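PDB 6CUL: pyoverdine synthetase F, which is a single-chain alpha/beta protein built round a mixed beta sheet, with FGD bound in a pocket of this model. Local coordinates for residues 30-35 with 87-92; 129-134 with 150-155; 189-194 with 249-254. All blocks are in the same frame, centred on the assembly; numbering follows the deposited sequence.

Contact 1. Residues 30-35 with 87-92; sequences QRYMKS and FYPADL
Tyr32 and Pro89 meet at the end of one side chain and the ring of the other: the phenol OH of Tyr32 lies 3.9 Å from CD of Pro89, the two groups crossing obliquely. The same oxygen comes to 4.1 Å from CA of Tyr88, so it rests against the backbone where Tyr88 joins the proline. A second touch lies nearby, where OG of Ser35 approaches the carbonyl O of Phe87 at 4.0 Å, a packing distance and no hydrogen bond. Both hydroxyls are engaged elsewhere, and by one residue. Tyr32 OH pairs with the carboxylate of Glu38, while Ser35, at the N-cap of helix 36-46, uses OG to cap the backbone N of Glu38. With CG anti to the backbone N (chi1 172°), Tyr32 sends its ring across to the 87-92 loop; Tyr23 of the adjoining strand meets that ring edge-to-face. Within the 87-92 loop, Leu92 N bonds to Pro89 O at 2.7 Å, closing a type I turn that fixes the chain just past the proline. Tyr88 OH is held by Asn100, and Phe87 stacks on Tyr76, its side chain about 10 Å from the bound FGD. The chemistry implies an interface with no polar bond of its own: two hydroxyls that serve the start of helix 36-46 offer the loop only van der Waals contact.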
loop_
_atom_site.group_PDB
_atom_site.type_symbol
_atom_site.label_atom_id
_atom_site.label_comp_id
_atom_site.label_asym_id
_atom_site.label_seq_id
_atom_site.Cartn_x
_atom_site.Cartn_y
_atom_site.Cartn_z
ATOM N N GLN A 30 13.958 -5.175 -18.445
ATOM C CA GLN A 30 13.450 -5.430 -17.096
ATOM C C GLN A 30 13.607 -4.321 -16.080
ATOM O O GLN A 30 14.441 -3.487 -16.247
ATOM C CB GLN A 30 14.081 -6.695 -16.589
ATOM C CG GLN A 30 13.157 -7.870 -16.766
ATOM C CD GLN A 30 13.642 -9.077 -16.052
ATOM O OE1 GLN A 30 14.843 -9.334 -15.959
ATOM N NE2 GLN A 30 12.709 -9.809 -15.490
ATOM N N ARG A 31 12.781 -4.299 -15.033
ATOM C CA ARG A 31 12.877 -3.242 -14.095
ATOM C C ARG A 31 12.638 -3.959 -12.765
ATOM O O ARG A 31 11.861 -4.842 -12.656
ATOM C CB ARG A 31 11.748 -2.247 -14.339
ATOM C CG ARG A 31 12.094 -0.794 -14.545
ATOM C CD ARG A 31 12.863 -0.582 -15.811
ATOM N NE ARG A 31 13.076 0.776 -16.258
ATOM C CZ ARG A 31 13.715 1.058 -17.372
ATOM N NH1 ARG A 31 14.138 0.108 -18.141
ATOM N NH2 ARG A 31 13.951 2.279 -17.733
ATOM N N TYR A 32 13.284 -3.526 -11.735
ATOM C CA TYR A 32 13.083 -4.086 -10.423
ATOM C C TYR A 32 11.858 -3.472 -9.767
ATOM O O TYR A 32 11.797 -2.312 -9.596
ATOM C CB TYR A 32 14.328 -3.862 -9.580
ATOM C CG TYR A 32 14.187 -4.235 -8.150
ATOM C CD1 TYR A 32 14.322 -5.537 -7.721
ATOM C CD2 TYR A 32 13.924 -3.295 -7.242
ATOM C CE1 TYR A 32 14.187 -5.858 -6.432
ATOM C CE2 TYR A 32 13.791 -3.608 -5.957
ATOM C CZ TYR A 32 13.931 -4.889 -5.552
ATOM O OH TYR A 32 13.756 -5.074 -4.251
HETATM N N MSE A 33 10.885 -4.277 -9.395
HETATM C CA MSE A 33 9.647 -3.774 -8.809
HETATM C C MSE A 33 9.854 -3.523 -7.365
HETATM O O MSE A 33 9.624 -4.379 -6.561
HETATM C CB MSE A 33 8.518 -4.768 -8.969
HETATM C CG MSE A 33 7.127 -4.325 -8.591
HETATM SE SE MSE A 33 6.458 -2.733 -9.427
HETATM C CE MSE A 33 5.610 -3.490 -10.934
ATOM N N LYS A 34 10.353 -2.351 -7.048
ATOM C CA LYS A 34 10.674 -1.972 -5.712
ATOM C C LYS A 34 9.408 -1.757 -4.954
ATOM O O LYS A 34 8.479 -1.298 -5.507
ATOM C CB LYS A 34 11.481 -0.692 -5.747
ATOM C CG LYS A 34 12.069 -0.219 -4.454
ATOM C CD LYS A 34 12.526 1.190 -4.579
ATOM C CE LYS A 34 13.916 1.326 -5.163
ATOM N NZ LYS A 34 14.477 2.683 -5.241
ATOM N N SER A 35 9.394 -2.139 -3.704
ATOM C CA SER A 35 8.275 -1.923 -2.871
ATOM C C SER A 35 8.154 -0.522 -2.354
ATOM O O SER A 35 9.037 0.247 -2.420
ATOM C CB SER A 35 8.274 -2.871 -1.725
ATOM O OG SER A 35 9.185 -2.544 -0.784
ATOM N N PHE A 87 10.418 -9.808 -0.341
ATOM C CA PHE A 87 9.798 -8.515 -0.703
ATOM C C PHE A 87 10.702 -7.276 -0.937
ATOM O O PHE A 87 10.268 -6.310 -1.440
ATOM C CB PHE A 87 8.726 -8.168 0.320
ATOM C CG PHE A 87 7.681 -9.180 0.443
ATOM C CD1 PHE A 87 7.863 -10.269 1.209
ATOM C CD2 PHE A 87 6.538 -9.053 -0.216
ATOM C CE1 PHE A 87 6.922 -11.230 1.317
ATOM C CE2 PHE A 87 5.586 -9.994 -0.125
ATOM C CZ PHE A 87 5.779 -11.094 0.640
ATOM N N TYR A 88 11.886 -7.390 -0.438
ATOM C CA TYR A 88 12.968 -6.477 -0.457
ATOM C C TYR A 88 14.212 -7.321 -0.135
ATOM O O TYR A 88 14.103 -8.448 0.236
ATOM C CB TYR A 88 12.760 -5.322 0.551
ATOM C CG TYR A 88 12.437 -5.745 1.944
ATOM C CD1 TYR A 88 13.357 -6.343 2.714
ATOM C CD2 TYR A 88 11.209 -5.575 2.463
ATOM C CE1 TYR A 88 13.068 -6.742 3.966
ATOM C CE2 TYR A 88 10.911 -5.971 3.703
ATOM C CZ TYR A 88 11.858 -6.562 4.449
ATOM O OH TYR A 88 11.592 -6.967 5.707
ATOM N N PRO A 89 15.397 -6.777 -0.296
ATOM C CA PRO A 89 16.461 -7.687 0.060
ATOM C C PRO A 89 16.436 -7.995 1.526
ATOM O O PRO A 89 16.545 -7.091 2.259
ATOM C CB PRO A 89 17.687 -6.898 -0.254
ATOM C CG PRO A 89 17.281 -5.974 -1.281
ATOM C CD PRO A 89 15.889 -5.619 -1.011
ATOM N N ALA A 90 16.508 -9.248 1.898
ATOM C CA ALA A 90 16.450 -9.694 3.281
ATOM C C ALA A 90 17.475 -9.014 4.166
ATOM O O ALA A 90 17.259 -8.905 5.349
ATOM C CB ALA A 90 16.634 -11.167 3.352
ATOM N N ASP A 91 18.521 -8.510 3.565
ATOM C CA ASP A 91 19.493 -7.786 4.307
ATOM C C ASP A 91 19.210 -6.253 4.448
ATOM O O ASP A 91 20.015 -5.599 5.018
ATOM C CB ASP A 91 20.846 -8.081 3.710
ATOM C CG ASP A 91 20.945 -7.676 2.311
ATOM O OD1 ASP A 91 20.280 -6.715 2.018
ATOM O OD2 ASP A 91 21.668 -8.265 1.506
ATOM N N LEU A 92 18.058 -5.736 4.062
ATOM C CA LEU A 92 17.886 -4.314 4.082
ATOM C C LEU A 92 18.013 -3.696 5.451
ATOM O O LEU A 92 17.549 -4.255 6.397
ATOM C CB LEU A 92 16.550 -3.944 3.441
ATOM C CG LEU A 92 16.269 -2.498 3.059
ATOM C CD1 LEU A 92 17.474 -1.910 2.370
ATOM C CD2 LEU A 92 15.049 -2.382 2.192
#

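Contact 2. Residues 129-134 with 150-155; sequences RRLHDT and VILDEL
A beta-alpha-beta crossover of the Rossmann-like sheet supplies this contact, in which Leu131 and His132 of helix 118-136 pack against Leu152 and Leu155 in the loop that follows strand 142-145. The helix lies between strands 103-105 and 142-145 in the chain, both part of the parallel portion of the sheet, and the loop then returns beside it. Leu131 points at the loop and places CD1 3.8 Å from CD2 of Leu152, the branches meeting at a slant; its CB lies 4.3 Å from CD2 of Leu155. Leu155 thus spans two helix residues, since its other methyl, CD1, reaches His132. Polar grip comes from one turn earlier, where the Glu128 carboxylate accepts the backbone N of both Glu154 and Leu155. On the helix surface, Arg129 NH1 forms a salt bridge with Asp133 OD2 at 3.2 Å, within the guanidinium plane but 53° out of the carboxylate plane. The His132 ring also meets Phe162, with the planes at about 80°, and its ND1 gives Asp133 OD1 a weak hydrogen bond. The tightest touch is apolar: Leu155, its CG turned away from the backbone N (chi1 -154°), sets CD1 3.4 Å from CB of His132 and 3.7 Å from that residue's backbone N.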
loop_
_atom_site.group_PDB
_atom_site.type_symbol
_atom_site.label_atom_id
_atom_site.label_comp_id
_atom_site.label_asym_id
_atom_site.label_seq_id
_atom_site.Cartn_x
_atom_site.Cartn_y
_atom_site.Cartn_z
ATOM N N ARG A 129 -8.998 -3.833 17.130
ATOM C CA ARG A 129 -8.652 -3.552 18.489
ATOM C C ARG A 129 -7.193 -3.891 18.759
ATOM O O ARG A 129 -6.547 -3.150 19.406
ATOM C CB ARG A 129 -9.565 -4.261 19.416
ATOM C CG ARG A 129 -9.318 -3.876 20.836
ATOM C CD ARG A 129 -8.222 -4.673 21.512
ATOM N NE ARG A 129 -8.456 -6.086 21.495
ATOM C CZ ARG A 129 -7.548 -6.981 21.807
ATOM N NH1 ARG A 129 -6.345 -6.610 22.116
ATOM N NH2 ARG A 129 -7.833 -8.254 21.748
ATOM N N ARG A 130 -6.713 -5.010 18.237
ATOM C CA ARG A 130 -5.301 -5.365 18.278
ATOM C C ARG A 130 -4.436 -4.408 17.437
ATOM O O ARG A 130 -3.299 -4.258 17.721
ATOM C CB ARG A 130 -5.059 -6.769 17.776
ATOM C CG ARG A 130 -5.028 -7.841 18.821
ATOM C CD ARG A 130 -4.728 -9.225 18.264
ATOM N NE ARG A 130 -5.560 -9.634 17.129
ATOM C CZ ARG A 130 -5.136 -10.343 16.085
ATOM N NH1 ARG A 130 -3.904 -10.708 15.987
ATOM N NH2 ARG A 130 -5.973 -10.645 15.136
ATOM N N LEU A 131 -4.922 -3.854 16.354
ATOM C CA LEU A 131 -4.130 -2.877 15.648
ATOM C C LEU A 131 -3.792 -1.675 16.555
ATOM O O LEU A 131 -2.658 -1.333 16.697
ATOM C CB LEU A 131 -4.827 -2.430 14.357
ATOM C CG LEU A 131 -4.960 -3.405 13.195
ATOM C CD1 LEU A 131 -5.524 -2.782 11.969
ATOM C CD2 LEU A 131 -3.660 -4.024 12.831
ATOM N N HIS A 132 -4.820 -1.097 17.164
ATOM C CA HIS A 132 -4.749 0.060 18.051
ATOM C C HIS A 132 -3.838 -0.088 19.190
ATOM O O HIS A 132 -3.147 0.783 19.562
ATOM C CB HIS A 132 -6.133 0.381 18.615
ATOM C CG HIS A 132 -6.136 1.475 19.629
ATOM N ND1 HIS A 132 -6.092 1.236 20.977
ATOM C CD2 HIS A 132 -6.159 2.813 19.497
ATOM C CE1 HIS A 132 -6.077 2.371 21.624
ATOM N NE2 HIS A 132 -6.133 3.342 20.749
ATOM N N ASP A 133 -3.903 -1.237 19.756
ATOM C CA ASP A 133 -3.185 -1.609 20.953
ATOM C C ASP A 133 -1.719 -1.713 20.710
ATOM O O ASP A 133 -0.977 -1.194 21.465
ATOM C CB ASP A 133 -3.650 -2.960 21.483
ATOM C CG ASP A 133 -4.883 -2.897 22.329
ATOM O OD1 ASP A 133 -5.650 -1.959 22.275
ATOM O OD2 ASP A 133 -5.097 -3.864 23.028
ATOM N N THR A 134 -1.309 -2.390 19.695
ATOM C CA THR A 134 0.101 -2.418 19.469
ATOM C C THR A 134 0.708 -1.209 18.799
ATOM O O THR A 134 1.869 -1.185 18.739
ATOM C CB THR A 134 0.616 -3.612 18.728
ATOM O OG1 THR A 134 1.989 -3.717 19.005
ATOM C CG2 THR A 134 0.507 -3.407 17.308
ATOM N N VAL A 150 -7.561 -5.239 4.697
ATOM C CA VAL A 150 -8.628 -5.079 5.610
ATOM C C VAL A 150 -9.058 -3.636 5.510
ATOM O O VAL A 150 -8.255 -2.788 5.339
ATOM C CB VAL A 150 -8.162 -5.451 7.014
ATOM C CG1 VAL A 150 -9.171 -5.143 8.074
ATOM C CG2 VAL A 150 -7.813 -6.897 7.082
ATOM N N ILE A 151 -10.343 -3.369 5.670
ATOM C CA ILE A 151 -10.876 -2.042 5.588
ATOM C C ILE A 151 -11.057 -1.567 6.954
ATOM O O ILE A 151 -11.828 -2.118 7.640
ATOM C CB ILE A 151 -12.277 -2.054 5.050
ATOM C CG1 ILE A 151 -12.357 -2.831 3.758
ATOM C CG2 ILE A 151 -12.757 -0.642 4.934
ATOM C CD1 ILE A 151 -11.193 -2.655 2.819
ATOM N N LEU A 152 -10.414 -0.495 7.318
ATOM C CA LEU A 152 -10.544 -0.064 8.667
ATOM C C LEU A 152 -11.732 0.835 8.891
ATOM O O LEU A 152 -11.765 1.864 8.398
ATOM C CB LEU A 152 -9.260 0.633 9.075
ATOM C CG LEU A 152 -8.057 -0.282 9.261
ATOM C CD1 LEU A 152 -7.277 -0.406 7.991
ATOM C CD2 LEU A 152 -7.189 0.189 10.373
ATOM N N ASP A 153 -12.770 0.379 9.540
ATOM C CA ASP A 153 -13.893 1.231 9.864
ATOM C C ASP A 153 -13.917 1.646 11.325
ATOM O O ASP A 153 -14.471 2.676 11.596
ATOM C CB ASP A 153 -15.260 0.620 9.493
ATOM C CG ASP A 153 -15.622 -0.556 10.330
ATOM O OD1 ASP A 153 -14.729 -0.972 11.015
ATOM O OD2 ASP A 153 -16.715 -1.089 10.313
ATOM N N GLU A 154 -13.423 0.811 12.202
ATOM C CA GLU A 154 -13.387 1.099 13.604
ATOM C C GLU A 154 -12.171 1.812 14.105
ATOM O O GLU A 154 -12.284 2.602 14.986
ATOM C CB GLU A 154 -13.607 -0.150 14.421
ATOM C CG GLU A 154 -15.034 -0.608 14.404
ATOM C CD GLU A 154 -15.224 -1.854 15.196
ATOM O OE1 GLU A 154 -14.361 -2.069 16.064
ATOM O OE2 GLU A 154 -16.187 -2.572 14.971
ATOM N N LEU A 155 -11.016 1.521 13.540
ATOM C CA LEU A 155 -9.808 2.230 13.925
ATOM C C LEU A 155 -9.872 3.702 13.597
ATOM O O LEU A 155 -9.233 4.464 14.228
ATOM C CB LEU A 155 -8.529 1.615 13.365
ATOM C CG LEU A 155 -7.244 1.868 14.167
ATOM C CD1 LEU A 155 -7.221 1.075 15.437
ATOM C CD2 LEU A 155 -5.985 1.566 13.393
#

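Contact 3. Residues 189-194 with 249-254; sequences LDALYG and LELRWN
Leu251 carries this contact, pressing a single methyl, CD2, against Ala191 and Leu192 on the facing helix. It gives up far more surface than either partner, and its approach is to backbone as much as to side chain. CD2 lies 3.5 Å from the backbone N of Leu192 and 3.8 Å from CB of the same residue, while CB of Ala191 stands 3.9 Å off. The methyl therefore sits over the peptide junction between the two residues, and the small side chain of Ala191 is consistent with so close an approach to the main chain. A chi1 of -173°, swinging CG to the far side of the backbone N, sends the Leu251 branch out from helix 248-271 to this spot. No hydrogen bond crosses between the segments. The amide N of Leu192 that the methyl covers belongs to a helical turn, and the bonds Tyr193 N to Leu189 O and Gly194 N to Asp190 O mark the regular backbone around it. The seam continues beyond the three residues: Leu192 also touches Ile248, one turn before Leu251, and Leu251 touches Thr188, while Arg182 from a loop packs on Ala191. This is plain apolar helix-helix packing, a leucine methyl on an Ala-Leu step, here joining the short helix 187-195 to the long C-terminal helix 248-271.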
loop_
_atom_site.group_PDB
_atom_site.type_symbol
_atom_site.label_atom_id
_atom_site.label_comp_id
_atom_site.label_asym_id
_atom_site.label_seq_id
_atom_site.Cartn_x
_atom_site.Cartn_y
_atom_site.Cartn_z
ATOM N N LEU A 189 -5.814 -0.643 -13.097
ATOM C CA LEU A 189 -6.473 -1.155 -14.259
ATOM C C LEU A 189 -7.426 -0.093 -14.881
ATOM O O LEU A 189 -7.438 0.080 -16.023
ATOM C CB LEU A 189 -7.167 -2.463 -13.947
ATOM C CG LEU A 189 -6.375 -3.756 -13.690
ATOM C CD1 LEU A 189 -6.817 -4.467 -12.471
ATOM C CD2 LEU A 189 -6.434 -4.693 -14.836
ATOM N N ASP A 190 -8.162 0.680 -14.099
ATOM C CA ASP A 190 -9.001 1.736 -14.665
ATOM C C ASP A 190 -8.136 2.750 -15.453
ATOM O O ASP A 190 -8.603 3.261 -16.413
ATOM C CB ASP A 190 -9.765 2.490 -13.598
ATOM C CG ASP A 190 -10.997 1.854 -13.199
ATOM O OD1 ASP A 190 -11.500 1.013 -13.811
ATOM O OD2 ASP A 190 -11.499 2.200 -12.222
ATOM N N ALA A 191 -6.936 3.090 -14.952
ATOM C CA ALA A 191 -5.983 3.899 -15.577
ATOM C C ALA A 191 -5.449 3.276 -16.863
ATOM O O ALA A 191 -5.315 3.961 -17.785
ATOM C CB ALA A 191 -4.894 4.168 -14.612
ATOM N N LEU A 192 -5.133 2.005 -16.920
ATOM C CA LEU A 192 -4.693 1.406 -18.127
ATOM C C LEU A 192 -5.794 1.344 -19.145
ATOM O O LEU A 192 -5.575 1.654 -20.239
ATOM C CB LEU A 192 -4.160 0.031 -17.836
ATOM C CG LEU A 192 -3.601 -0.890 -18.902
ATOM C CD1 LEU A 192 -2.148 -0.657 -19.103
ATOM C CD2 LEU A 192 -3.785 -2.328 -18.563
ATOM N N TYR A 193 -6.995 0.946 -18.798
ATOM C CA TYR A 193 -8.071 0.945 -19.759
ATOM C C TYR A 193 -8.540 2.338 -20.237
ATOM O O TYR A 193 -8.955 2.450 -21.333
ATOM C CB TYR A 193 -9.190 -0.022 -19.363
ATOM C CG TYR A 193 -8.719 -1.450 -19.220
ATOM C CD1 TYR A 193 -8.301 -2.134 -20.268
ATOM C CD2 TYR A 193 -8.683 -2.084 -18.011
ATOM C CE1 TYR A 193 -7.852 -3.408 -20.129
ATOM C CE2 TYR A 193 -8.200 -3.340 -17.882
ATOM C CZ TYR A 193 -7.820 -3.975 -18.964
ATOM O OH TYR A 193 -7.402 -5.200 -18.916
ATOM N N GLY A 194 -8.489 3.375 -19.407
ATOM C CA GLY A 194 -8.825 4.738 -19.743
ATOM C C GLY A 194 -7.939 5.266 -20.821
ATOM O O GLY A 194 -8.363 6.075 -21.582
ATOM N N LEU A 249 2.105 -4.174 -15.772
ATOM C CA LEU A 249 3.367 -4.145 -15.064
ATOM C C LEU A 249 4.085 -2.842 -15.282
ATOM O O LEU A 249 4.747 -2.443 -14.424
ATOM C CB LEU A 249 4.259 -5.287 -15.471
ATOM C CG LEU A 249 3.737 -6.582 -14.975
ATOM C CD1 LEU A 249 4.514 -7.712 -15.539
ATOM C CD2 LEU A 249 3.726 -6.598 -13.498
ATOM N N GLU A 250 4.053 -2.284 -16.486
ATOM C CA GLU A 250 4.624 -0.983 -16.775
ATOM C C GLU A 250 3.912 0.180 -16.078
ATOM O O GLU A 250 4.519 1.055 -15.622
ATOM C CB GLU A 250 4.673 -0.723 -18.254
ATOM C CG GLU A 250 5.686 -1.518 -19.011
ATOM C CD GLU A 250 5.177 -2.029 -20.314
ATOM O OE1 GLU A 250 4.047 -1.837 -20.581
ATOM O OE2 GLU A 250 5.909 -2.635 -21.034
ATOM N N LEU A 251 2.610 0.186 -16.063
ATOM C CA LEU A 251 1.881 1.229 -15.380
ATOM C C LEU A 251 2.115 1.264 -13.864
ATOM O O LEU A 251 2.337 2.289 -13.346
ATOM C CB LEU A 251 0.398 1.161 -15.695
ATOM C CG LEU A 251 -0.477 2.288 -15.180
ATOM C CD1 LEU A 251 0.207 3.615 -15.289
ATOM C CD2 LEU A 251 -1.750 2.342 -15.946
ATOM N N ARG A 252 2.127 0.121 -13.217
ATOM C CA ARG A 252 2.376 0.051 -11.805
ATOM C C ARG A 252 3.721 0.585 -11.454
ATOM O O ARG A 252 3.810 1.336 -10.590
ATOM C CB ARG A 252 2.321 -1.392 -11.292
ATOM C CG ARG A 252 0.948 -2.002 -11.168
ATOM C CD ARG A 252 0.844 -3.244 -10.269
ATOM N NE ARG A 252 1.953 -4.115 -10.224
ATOM C CZ ARG A 252 1.906 -5.372 -10.544
ATOM N NH1 ARG A 252 0.818 -5.930 -10.916
ATOM N NH2 ARG A 252 2.979 -6.067 -10.450
ATOM N N TRP A 253 4.739 0.148 -12.158
ATOM C CA TRP A 253 6.067 0.615 -11.932
ATOM C C TRP A 253 6.118 2.123 -12.191
ATOM O O TRP A 253 6.454 2.807 -11.351
ATOM C CB TRP A 253 7.035 -0.159 -12.855
ATOM C CG TRP A 253 8.480 -0.075 -12.525
ATOM C CD1 TRP A 253 9.195 -0.928 -11.792
ATOM C CD2 TRP A 253 9.370 0.937 -12.924
ATOM N NE1 TRP A 253 10.444 -0.524 -11.699
ATOM C CE2 TRP A 253 10.591 0.629 -12.394
ATOM C CE3 TRP A 253 9.247 2.089 -13.688
ATOM C CZ2 TRP A 253 11.687 1.438 -12.588
ATOM C CZ3 TRP A 253 10.291 2.865 -13.859
ATOM C CH2 TRP A 253 11.512 2.552 -13.322
ATOM N N ASN A 254 5.663 2.610 -13.288
ATOM C CA ASN A 254 5.742 4.007 -13.480
ATOM C C ASN A 254 4.989 4.877 -12.456
ATOM O O ASN A 254 5.476 5.875 -12.050
ATOM C CB ASN A 254 5.258 4.313 -14.843
ATOM C CG ASN A 254 6.224 3.898 -15.884
ATOM O OD1 ASN A 254 7.305 3.536 -15.612
ATOM N ND2 ASN A 254 5.806 3.955 -17.082
#

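In the fold
All three contacts are buried, with centres 15 to 16 Å from the centre of the chain, so none is a surface contact. Contacts 2 and 3 rely on leucine methyls, one joining helix to loop and the other helix to helix; contact 1, a hairpin strand and the N-cap after it against a loop, works instead through hydroxyls busy with other partners. Contacts 1 and 3 share a border: Tyr32 O receives a probable hydrogen bond from Trp253 NE1 at 3.1 Å, and selenomethionine Met33 packs on Arg252. Helix 248-271 thereby serves both. Contact 2 lies across the chain's centre from each, its nearest atoms about 15 Å from contact 1.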